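Local coordinates for ATP/GTP-binding site-containing protein A (PDB 6NTR) that maintains the integrity of the cell envelope from the periplasm and adopts a beta-barrel-like fold, at residues Gly180-Ser183 with Lys184-Val187; Met224-Asp228 with Phe229-Gly233; Gly122-Phe125 with Pro126-Met130. All blocks are in the same frame, centred on the assembly; numbering follows the deposited sequence.

Interaction 1: residues Gly180-Ser183 with Lys184-Val187; sequences GKFS and KDQV
Phe182 and Asp185 are the two ends of a tight turn, and their backbones make its one hydrogen bond. Asp185 N donates to Phe182 O at 3.3 Å, nearly straight but long enough to count as weak. The backbone angles of Ser183 and Lys184, the two residues between, are those of a type I turn. A second turn of the same type comes just before it: Ser183 N reaches back to Gly180 O at 2.9 Å, with Lys181 and Phe182 at the corners. The same carbonyl has a further partner, because Ser183 OG gives it a weak bond, 2.8 Å from Gly180 O. With chi1 at 68°, the hydroxyl sits between the backbone N and the carbonyl carbon of its own residue and points back toward Gly180.

The side-chain contact is of another kind, a carboxylate oxygen against carbon. Asp185 swings its carboxylate back over the turn, and OD2 arrives at the edge of the Phe182 ring, close to the ring plane, 3.3 Å from CD1. Ring and carboxylate are strongly twisted against each other, with planes 75° apart. On one face of the same ring, near its rim, lies Lys181 CG. Beyond the turn, Phe182 also touches Asn216, and Asp185 touches Tyr214 of strand 207-214.

The remaining contact sets the lysine methylenes beside a hydroxyl. Lys184 CG lies 3.5 Å from Ser183 OG, and the bend at chi2 (-65°) keeps CD and CE beside the same hydroxyl before the ammonium end leads off.

The surroundings are surface. Gly180, with positive phi, is where the chain leaves helix 174-179, and from there two overlapping type I turns bring it round to strand 187-195: a compact helix-to-strand connection on the outside of this beta-barrel-like fold.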
ATOM      1  N   GLY A 180     -17.597   2.703  13.192  1.00 85.84           N
ATOM      2  CA  GLY A 180     -18.587   3.746  13.401  1.00 78.99           C
ATOM      3  C   GLY A 180     -19.641   3.934  12.325  1.00 72.49           C
ATOM      4  O   GLY A 180     -20.281   2.991  11.897  1.00 66.93           O
ATOM      5  N   LYS A 181     -19.826   5.175  11.899  1.00 76.72           N
ATOM      6  CA  LYS A 181     -20.854   5.503  10.923  1.00 81.03           C
ATOM      7  C   LYS A 181     -20.722   4.776   9.587  1.00 77.43           C
ATOM      8  O   LYS A 181     -21.729   4.398   9.000  1.00 85.50           O
ATOM      9  CB  LYS A 181     -20.979   7.018  10.735  1.00 87.75           C
ATOM     10  CG  LYS A 181     -19.771   7.701  10.128  1.00 87.95           C
ATOM     11  CD  LYS A 181     -20.142   9.082   9.620  1.00 91.04           C
ATOM     12  CE  LYS A 181     -18.916   9.937   9.374  1.00 89.69           C
ATOM     13  NZ  LYS A 181     -19.119  10.878   8.242  1.00 90.75           N
ATOM     14  N   PHE A 182     -19.508   4.578   9.098  1.00 68.54           N
ATOM     15  CA  PHE A 182     -19.332   3.850   7.856  1.00 66.16           C
ATOM     16  C   PHE A 182     -19.423   2.349   8.043  1.00 65.17           C
ATOM     17  O   PHE A 182     -19.119   1.613   7.106  1.00 57.56           O
ATOM     18  CB  PHE A 182     -17.987   4.175   7.219  1.00 65.68           C
ATOM     19  CG  PHE A 182     -17.771   5.614   6.949  1.00 73.37           C
ATOM     20  CD1 PHE A 182     -18.433   6.239   5.916  1.00 77.86           C
ATOM     21  CD2 PHE A 182     -16.879   6.339   7.711  1.00 77.89           C
ATOM     22  CE1 PHE A 182     -18.224   7.566   5.659  1.00 82.39           C
ATOM     23  CE2 PHE A 182     -16.665   7.665   7.460  1.00 80.89           C
ATOM     24  CZ  PHE A 182     -17.337   8.282   6.434  1.00 83.45           C
ATOM     25  N   SER A 183     -19.824   1.874   9.226  1.00 74.48           N
ATOM     26  CA  SER A 183     -19.683   0.449   9.521  1.00 74.66           C
ATOM     27  C   SER A 183     -20.629  -0.401   8.697  1.00 77.29           C
ATOM     28  O   SER A 183     -20.358  -1.588   8.477  1.00 77.67           O
ATOM     29  CB  SER A 183     -19.924   0.167  11.003  1.00 74.78           C
ATOM     30  OG  SER A 183     -21.282   0.382  11.338  1.00 74.12           O
ATOM     31  N   LYS A 184     -21.734   0.177   8.236  1.00 82.89           N
ATOM     32  CA  LYS A 184     -22.788  -0.561   7.558  1.00 89.58           C
ATOM     33  C   LYS A 184     -22.758  -0.380   6.039  1.00 95.55           C
ATOM     34  O   LYS A 184     -23.730  -0.729   5.361  1.00100.61           O
ATOM     35  CB  LYS A 184     -24.146  -0.133   8.121  1.00 89.46           C
ATOM     36  CG  LYS A 184     -24.268  -0.209   9.662  1.00 89.38           C
ATOM     37  CD  LYS A 184     -24.167  -1.638  10.207  1.00 87.64           C
ATOM     38  CE  LYS A 184     -24.202  -1.689  11.739  1.00 83.87           C
ATOM     39  NZ  LYS A 184     -25.532  -2.091  12.288  1.00 83.38           N
ATOM     40  N   ASP A 185     -21.664   0.152   5.493  1.00 92.21           N
ATOM     41  CA  ASP A 185     -21.505   0.403   4.068  1.00 83.71           C
ATOM     42  C   ASP A 185     -20.928  -0.832   3.373  1.00 77.63           C
ATOM     43  O   ASP A 185     -20.308  -1.692   3.999  1.00 78.60           O
ATOM     44  CB  ASP A 185     -20.598   1.623   3.850  1.00 81.98           C
ATOM     45  CG  ASP A 185     -21.124   2.885   4.543  1.00 86.96           C
ATOM     46  OD1 ASP A 185     -22.308   2.910   4.946  1.00 90.34           O
ATOM     47  OD2 ASP A 185     -20.347   3.852   4.705  1.00 87.02           O
ATOM     48  N   GLN A 186     -21.168  -0.927   2.074  1.00 72.14           N
ATOM     49  CA  GLN A 186     -20.699  -2.040   1.268  1.00 61.72           C
ATOM     50  C   GLN A 186     -19.207  -1.988   1.009  1.00 59.50           C
ATOM     51  O   GLN A 186     -18.629  -0.930   0.998  1.00 66.66           O
ATOM     52  CB  GLN A 186     -21.429  -2.064  -0.069  1.00 59.51           C
ATOM     53  CG  GLN A 186     -22.902  -2.391   0.010  1.00 64.11           C
ATOM     54  CD  GLN A 186     -23.165  -3.864   0.182  1.00 70.23           C
ATOM     55  OE1 GLN A 186     -22.477  -4.695  -0.383  1.00 71.49           O
ATOM     56  NE2 GLN A 186     -24.172  -4.191   0.961  1.00 74.43           N
ATOM     57  N   VAL A 187     -18.605  -3.141   0.777  1.00 52.54           N
ATOM     58  CA  VAL A 187     -17.196  -3.224   0.464  1.00 51.21           C
ATOM     59  C   VAL A 187     -17.014  -4.117  -0.739  1.00 49.45           C
ATOM     60  O   VAL A 187     -17.904  -4.858  -1.100  1.00 43.96           O
ATOM     61  CB  VAL A 187     -16.362  -3.810   1.609  1.00 49.29           C
ATOM     62  CG1 VAL A 187     -16.567  -3.030   2.891  1.00 51.20           C
ATOM     63  CG2 VAL A 187     -16.673  -5.279   1.803  1.00 42.81           C
TER

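Interaction 2: residues Met224-Asp228 with Phe229-Gly233; sequences MDYGD and FSMRG
Met224 O is approached by two groups of the facing strand: Met231 N gives it a hydrogen bond of 2.8 Å, and Ser230 CA comes within 3.1 Å in a CA-H...O contact. This belongs to the beta hairpin of strands 222-225 and 229-240. Met224 and Met231 are an antiparallel hydrogen-bonded pair, so the bond is returned, Met224 N donating to Met231 O. Asp225 and Ser230 follow as the non-hydrogen-bonded pair. Nearer the bend, Tyr226 N closes on Phe229 O at 3.0 Å, and the chain turns back through Gly227 and Asp228, Gly227 with positive phi.

Asp225 helps to shape that bend. Its OD1 takes the N-H of Gly227, an Asx turn, on the anti side of the carboxylate, while the same oxygen makes a salt bridge to Arg18 of strand 8-19. A carboxylate held in this way from inside and outside the hairpin ties the bend to the strand next to it.

The aromatic pair packs beside the strands. Chi1 of Phe229, 83°, puts its ring between its own backbone N and carbonyl carbon, alongside Tyr226. The two planes are only 22° apart, yet the rings are slid so far that they barely overlap; CD2 of Tyr226 meets CZ of Phe229 at 3.4 Å. What really lies over the Phe229 face is Tyr226 CB, a CH-pi contact 4.0 Å from the ring centroid. Beyond the hairpin, Phe229 touches Ile25 and Leu28 of strand 25-39, and Tyr226 touches Phe50 of strand 43-56.

A Met-aromatic contact continues the row. Met231, like Met224 a selenomethionine, brings its SE obliquely to the tyrosine ring, 3.5 Å from Tyr226 CE2, and Met231 CE rests 4.1 Å from Met224 SE.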
HETATM    1  N   MSE A 224      -1.321  -9.816   3.301  1.00 52.63           N
HETATM    2  CA  MSE A 224      -0.237  -9.551   2.407  1.00 50.35           C
HETATM    3  C   MSE A 224       0.546 -10.785   2.180  1.00 52.24           C
HETATM    4  O   MSE A 224       1.097 -11.322   3.130  1.00 59.78           O
HETATM    5  CB  MSE A 224       0.592  -8.440   3.026  1.00 51.35           C
HETATM    6  CG  MSE A 224      -0.336  -7.253   3.132  1.00 68.63           C
HETATM    7 SE   MSE A 224       0.099  -6.039   4.590  1.00 95.27          SE
HETATM    8  CE  MSE A 224       1.590  -5.216   3.635  1.00 92.14           C
ATOM      9  N   ASP A 225       0.640 -11.227   0.937  1.00 49.91           N
ATOM     10  CA  ASP A 225       1.384 -12.411   0.602  1.00 56.03           C
ATOM     11  C   ASP A 225       2.690 -11.920   0.054  1.00 56.03           C
ATOM     12  O   ASP A 225       2.737 -11.276  -0.966  1.00 51.96           O
ATOM     13  CB  ASP A 225       0.631 -13.213  -0.458  1.00 62.20           C
ATOM     14  CG  ASP A 225       0.993 -14.683  -0.473  1.00 68.66           C
ATOM     15  OD1 ASP A 225       2.151 -15.012  -0.726  1.00 71.00           O
ATOM     16  OD2 ASP A 225       0.109 -15.519  -0.262  1.00 72.45           O
ATOM     17  N   TYR A 226       3.757 -12.242   0.765  1.00 61.06           N
ATOM     18  CA  TYR A 226       5.103 -11.845   0.407  1.00 59.43           C
ATOM     19  C   TYR A 226       5.845 -12.960  -0.262  1.00 68.31           C
ATOM     20  O   TYR A 226       7.011 -12.826  -0.549  1.00 70.77           O
ATOM     21  CB  TYR A 226       5.870 -11.421   1.649  1.00 58.49           C
ATOM     22  CG  TYR A 226       5.368 -10.146   2.258  1.00 65.60           C
ATOM     23  CD1 TYR A 226       5.688  -8.927   1.711  1.00 72.43           C
ATOM     24  CD2 TYR A 226       4.563 -10.163   3.370  1.00 64.55           C
ATOM     25  CE1 TYR A 226       5.213  -7.764   2.257  1.00 73.27           C
ATOM     26  CE2 TYR A 226       4.097  -9.005   3.923  1.00 63.97           C
ATOM     27  CZ  TYR A 226       4.424  -7.811   3.357  1.00 68.00           C
ATOM     28  OH  TYR A 226       3.957  -6.657   3.905  1.00 65.54           O
ATOM     29  N   GLY A 227       5.159 -14.065  -0.515  1.00 74.51           N
ATOM     30  CA  GLY A 227       5.784 -15.217  -1.119  1.00 81.71           C
ATOM     31  C   GLY A 227       5.868 -16.309  -0.094  1.00 87.57           C
ATOM     32  O   GLY A 227       4.895 -16.996   0.164  1.00 82.31           O
ATOM     33  N   ASP A 228       7.031 -16.448   0.517  1.00102.43           N
ATOM     34  CA  ASP A 228       7.243 -17.472   1.524  1.00109.80           C
ATOM     35  C   ASP A 228       6.320 -17.288   2.707  1.00107.09           C
ATOM     36  O   ASP A 228       5.810 -18.261   3.227  1.00111.42           O
ATOM     37  CB  ASP A 228       8.682 -17.456   2.050  1.00112.98           C
ATOM     38  CG  ASP A 228       9.704 -17.803   1.000  1.00115.32           C
ATOM     39  OD1 ASP A 228       9.352 -18.446  -0.005  1.00114.48           O
ATOM     40  OD2 ASP A 228      10.871 -17.423   1.186  1.00116.39           O
ATOM     41  N   PHE A 229       6.104 -16.049   3.136  1.00 93.77           N
ATOM     42  CA  PHE A 229       5.252 -15.782   4.285  1.00 78.55           C
ATOM     43  C   PHE A 229       4.191 -14.740   4.018  1.00 70.17           C
ATOM     44  O   PHE A 229       4.389 -13.874   3.203  1.00 72.30           O
ATOM     45  CB  PHE A 229       6.099 -15.316   5.462  1.00 76.55           C
ATOM     46  CG  PHE A 229       6.439 -13.861   5.432  1.00 71.11           C
ATOM     47  CD1 PHE A 229       7.533 -13.416   4.742  1.00 69.69           C
ATOM     48  CD2 PHE A 229       5.677 -12.950   6.110  1.00 65.00           C
ATOM     49  CE1 PHE A 229       7.857 -12.088   4.714  1.00 61.80           C
ATOM     50  CE2 PHE A 229       5.997 -11.619   6.087  1.00 58.17           C
ATOM     51  CZ  PHE A 229       7.089 -11.192   5.392  1.00 56.87           C
ATOM     52  N   SER A 230       3.064 -14.836   4.706  1.00 64.21           N
ATOM     53  CA  SER A 230       2.000 -13.874   4.557  1.00 58.98           C
ATOM     54  C   SER A 230       1.674 -13.267   5.911  1.00 57.92           C
ATOM     55  O   SER A 230       1.849 -13.890   6.963  1.00 55.94           O
ATOM     56  CB  SER A 230       0.759 -14.514   3.917  1.00 58.55           C
ATOM     57  OG  SER A 230       0.474 -15.751   4.529  1.00 65.66           O
HETATM   58  N   MSE A 231       1.157 -12.041   5.865  1.00 58.61           N
HETATM   59  CA  MSE A 231       0.791 -11.299   7.036  1.00 60.68           C
HETATM   60  C   MSE A 231      -0.649 -10.935   6.938  1.00 60.30           C
HETATM   61  O   MSE A 231      -1.211 -10.889   5.838  1.00 64.01           O
HETATM   62  CB  MSE A 231       1.523  -9.978   7.054  1.00 62.54           C
HETATM   63  CG  MSE A 231       3.020 -10.146   7.135  1.00 74.38           C
HETATM   64 SE   MSE A 231       3.739  -8.343   7.333  1.00 85.27          SE
HETATM   65  CE  MSE A 231       2.052  -7.523   7.856  1.00 82.67           C
ATOM     66  N   ARG A 232      -1.262 -10.702   8.096  1.00 60.47           N
ATOM     67  CA  ARG A 232      -2.651 -10.325   8.194  1.00 58.84           C
ATOM     68  C   ARG A 232      -2.712  -8.943   8.811  1.00 55.78           C
ATOM     69  O   ARG A 232      -1.929  -8.629   9.684  1.00 62.88           O
ATOM     70  CB  ARG A 232      -3.385 -11.284   9.125  1.00 61.58           C
ATOM     71  CG  ARG A 232      -3.898 -12.551   8.490  1.00 65.11           C
ATOM     72  CD  ARG A 232      -5.405 -12.516   8.359  1.00 71.69           C
ATOM     73  NE  ARG A 232      -5.902 -13.618   7.553  1.00 79.04           N
ATOM     74  CZ  ARG A 232      -7.078 -13.626   6.948  1.00 83.25           C
ATOM     75  NH1 ARG A 232      -7.886 -12.592   7.054  1.00 88.38           N
ATOM     76  NH2 ARG A 232      -7.449 -14.676   6.234  1.00 78.40           N
ATOM     77  N   GLY A 233      -3.620  -8.106   8.343  1.00 49.38           N
ATOM     78  CA  GLY A 233      -3.772  -6.796   8.921  1.00 45.79           C
ATOM     79  C   GLY A 233      -5.217  -6.557   9.250  1.00 41.69           C
ATOM     80  O   GLY A 233      -6.041  -6.481   8.368  1.00 44.12           O
TER

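Interaction 3: residues Gly122-Phe125 with Pro126-Met130; sequences GTQF and PTRHM
Phe125, at the N-cap position, hands the chain to Pro126, the first residue of helix 126-138. Proline has no N-H to offer, which costs nothing in the first turn of a helix, and its ring touches Leu148 and Glu72. Thr127 comes next; its backbone N is satisfied by OE1 of Glu72, on strand 62-72. At Arg128 the aliphatic root of the side chain meets the preceding loop: Arg128 CB lies 3.6 Å from Gln124 OE1, and the guanidinium end then leads away.

His129 meets the loop through both its backbone and its ring. His129 N donates to Phe125 O at 2.9 Å, almost perfectly straight (176°). With CG anti to the backbone N (chi1 -173°), the imidazole lies across the end of Gln124. Gln124 NE2 is 3.1 Å from His129 CD2, approaching obliquely with the two planes 41° apart. Each polar end is engaged further on, Gln124 NE2 with Glu132 OE1 and His129 NE2 with Thr161 OG1. Met130 N bonds back to Pro126 O at 2.9 Å. Here a loop from strand 116-121 enters a helix N-terminus, with proline at N1 directly after the N-cap.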
ATOM      1  N   GLY A 122       5.709   5.941 -18.665  1.00 63.70           N
ATOM      2  CA  GLY A 122       4.642   6.768 -18.146  1.00 62.50           C
ATOM      3  C   GLY A 122       3.655   5.927 -17.382  1.00 74.74           C
ATOM      4  O   GLY A 122       3.316   4.835 -17.809  1.00 78.84           O
ATOM      5  N   THR A 123       3.187   6.434 -16.249  1.00 66.19           N
ATOM      6  CA  THR A 123       2.270   5.683 -15.405  1.00 62.81           C
ATOM      7  C   THR A 123       1.349   6.550 -14.581  1.00 59.21           C
ATOM      8  O   THR A 123       1.023   7.648 -14.969  1.00 65.02           O
ATOM      9  CB  THR A 123       3.016   4.673 -14.515  1.00 66.27           C
ATOM     10  OG1 THR A 123       2.078   3.834 -13.847  1.00 71.43           O
ATOM     11  CG2 THR A 123       3.832   5.375 -13.498  1.00 68.28           C
ATOM     12  N   GLN A 124       0.899   6.015 -13.460  1.00 54.79           N
ATOM     13  CA  GLN A 124       0.025   6.715 -12.534  1.00 54.41           C
ATOM     14  C   GLN A 124       0.573   6.564 -11.112  1.00 55.01           C
ATOM     15  O   GLN A 124       1.502   5.819 -10.882  1.00 56.00           O
ATOM     16  CB  GLN A 124      -1.432   6.293 -12.659  1.00 57.36           C
ATOM     17  CG  GLN A 124      -1.708   4.842 -12.364  1.00 59.07           C
ATOM     18  CD  GLN A 124      -3.174   4.568 -12.165  1.00 59.41           C
ATOM     19  OE1 GLN A 124      -3.983   5.477 -12.113  1.00 59.43           O
ATOM     20  NE2 GLN A 124      -3.517   3.310 -12.042  1.00 60.62           N
ATOM     21  N   PHE A 125       0.026   7.321 -10.185  1.00 52.87           N
ATOM     22  CA  PHE A 125       0.494   7.275  -8.825  1.00 48.25           C
ATOM     23  C   PHE A 125      -0.571   6.704  -7.931  1.00 56.46           C
ATOM     24  O   PHE A 125      -1.695   6.562  -8.324  1.00 47.23           O
ATOM     25  CB  PHE A 125       1.043   8.630  -8.360  1.00 55.42           C
ATOM     26  CG  PHE A 125       2.180   9.140  -9.189  1.00 57.25           C
ATOM     27  CD1 PHE A 125       3.304   8.412  -9.348  1.00 57.25           C
ATOM     28  CD2 PHE A 125       2.089  10.330  -9.829  1.00 58.29           C
ATOM     29  CE1 PHE A 125       4.340   8.860 -10.118  1.00 58.15           C
ATOM     30  CE2 PHE A 125       3.117  10.790 -10.597  1.00 53.66           C
ATOM     31  CZ  PHE A 125       4.245  10.054 -10.746  1.00 53.64           C
ATOM     32  N   PRO A 126      -0.226   6.459  -6.668  1.00 61.44           N
ATOM     33  CA  PRO A 126      -1.128   5.745  -5.773  1.00 65.59           C
ATOM     34  C   PRO A 126      -2.504   6.317  -5.573  1.00 63.07           C
ATOM     35  O   PRO A 126      -3.429   5.524  -5.534  1.00 63.69           O
ATOM     36  CB  PRO A 126      -0.375   5.771  -4.449  1.00 69.98           C
ATOM     37  CG  PRO A 126       1.047   5.763  -4.853  1.00 66.98           C
ATOM     38  CD  PRO A 126       1.120   6.591  -6.095  1.00 64.84           C
ATOM     39  N   THR A 127      -2.675   7.611  -5.409  1.00 59.55           N
ATOM     40  CA  THR A 127      -4.033   8.073  -5.262  1.00 58.90           C
ATOM     41  C   THR A 127      -4.862   7.886  -6.530  1.00 60.42           C
ATOM     42  O   THR A 127      -6.014   7.522  -6.444  1.00 61.35           O
ATOM     43  CB  THR A 127      -4.137   9.483  -4.705  1.00 64.16           C
ATOM     44  OG1 THR A 127      -3.650   9.470  -3.365  1.00 77.60           O
ATOM     45  CG2 THR A 127      -5.574   9.911  -4.678  1.00 58.51           C
ATOM     46  N   ARG A 128      -4.283   8.160  -7.695  1.00 59.00           N
ATOM     47  CA  ARG A 128      -5.018   8.007  -8.940  1.00 52.03           C
ATOM     48  C   ARG A 128      -5.383   6.554  -9.163  1.00 47.16           C
ATOM     49  O   ARG A 128      -6.527   6.239  -9.409  1.00 48.30           O
ATOM     50  CB  ARG A 128      -4.186   8.508 -10.106  1.00 56.84           C
ATOM     51  CG  ARG A 128      -4.991   9.149 -11.214  1.00 63.19           C
ATOM     52  CD  ARG A 128      -5.187  10.626 -10.944  1.00 71.06           C
ATOM     53  NE  ARG A 128      -5.163  11.418 -12.162  1.00 76.01           N
ATOM     54  CZ  ARG A 128      -5.505  12.695 -12.225  1.00 80.67           C
ATOM     55  NH1 ARG A 128      -5.892  13.334 -11.139  1.00 80.58           N
ATOM     56  NH2 ARG A 128      -5.457  13.330 -13.378  1.00 85.58           N
ATOM     57  N   HIS A 129      -4.406   5.674  -8.993  1.00 47.25           N
ATOM     58  CA  HIS A 129      -4.613   4.237  -9.085  1.00 46.68           C
ATOM     59  C   HIS A 129      -5.700   3.766  -8.132  1.00 48.79           C
ATOM     60  O   HIS A 129      -6.533   2.928  -8.491  1.00 50.05           O
ATOM     61  CB  HIS A 129      -3.291   3.548  -8.789  1.00 43.14           C
ATOM     62  CG  HIS A 129      -3.295   2.066  -8.993  1.00 52.64           C
ATOM     63  ND1 HIS A 129      -4.038   1.205  -8.218  1.00 55.26           N
ATOM     64  CD2 HIS A 129      -2.581   1.285  -9.840  1.00 55.37           C
ATOM     65  CE1 HIS A 129      -3.809  -0.040  -8.599  1.00 55.25           C
ATOM     66  NE2 HIS A 129      -2.925  -0.019  -9.579  1.00 55.83           N
HETATM   67  N   MSE A 130      -5.704   4.277  -6.918  1.00 53.44           N
HETATM   68  CA  MSE A 130      -6.733   3.908  -5.991  1.00 62.44           C
HETATM   69  C   MSE A 130      -8.045   4.394  -6.564  1.00 56.92           C
HETATM   70  O   MSE A 130      -9.002   3.651  -6.586  1.00 56.30           O
HETATM   71  CB  MSE A 130      -6.457   4.485  -4.610  1.00 87.49           C
HETATM   72  CG  MSE A 130      -6.589   3.443  -3.494  1.00113.96           C
HETATM   73 SE   MSE A 130      -5.775   1.677  -3.841  1.00130.71          SE
HETATM   74  CE  MSE A 130      -3.975   2.210  -4.389  1.00130.94           C
TER

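All three contacts are local, made where the chain changes direction, but their settings differ. The centre of interaction 1 lies about 21 Å from the centre of the chain, at the surface, and the contact relies on turn hydrogen bonds, one of them weak, and on a carboxylate oxygen at a ring edge. Interactions 2 and 3 are partly buried on opposite sides of the chain's centre, their own centres about 23 Å apart. Interaction 2 joins paired strands and adds aromatic and selenium packing, whereas interaction 3 starts a helix and combines one straight backbone bond with an amide against an imidazole. No element is common to any two, and the nearest atoms of any two are at least about 12 Å apart.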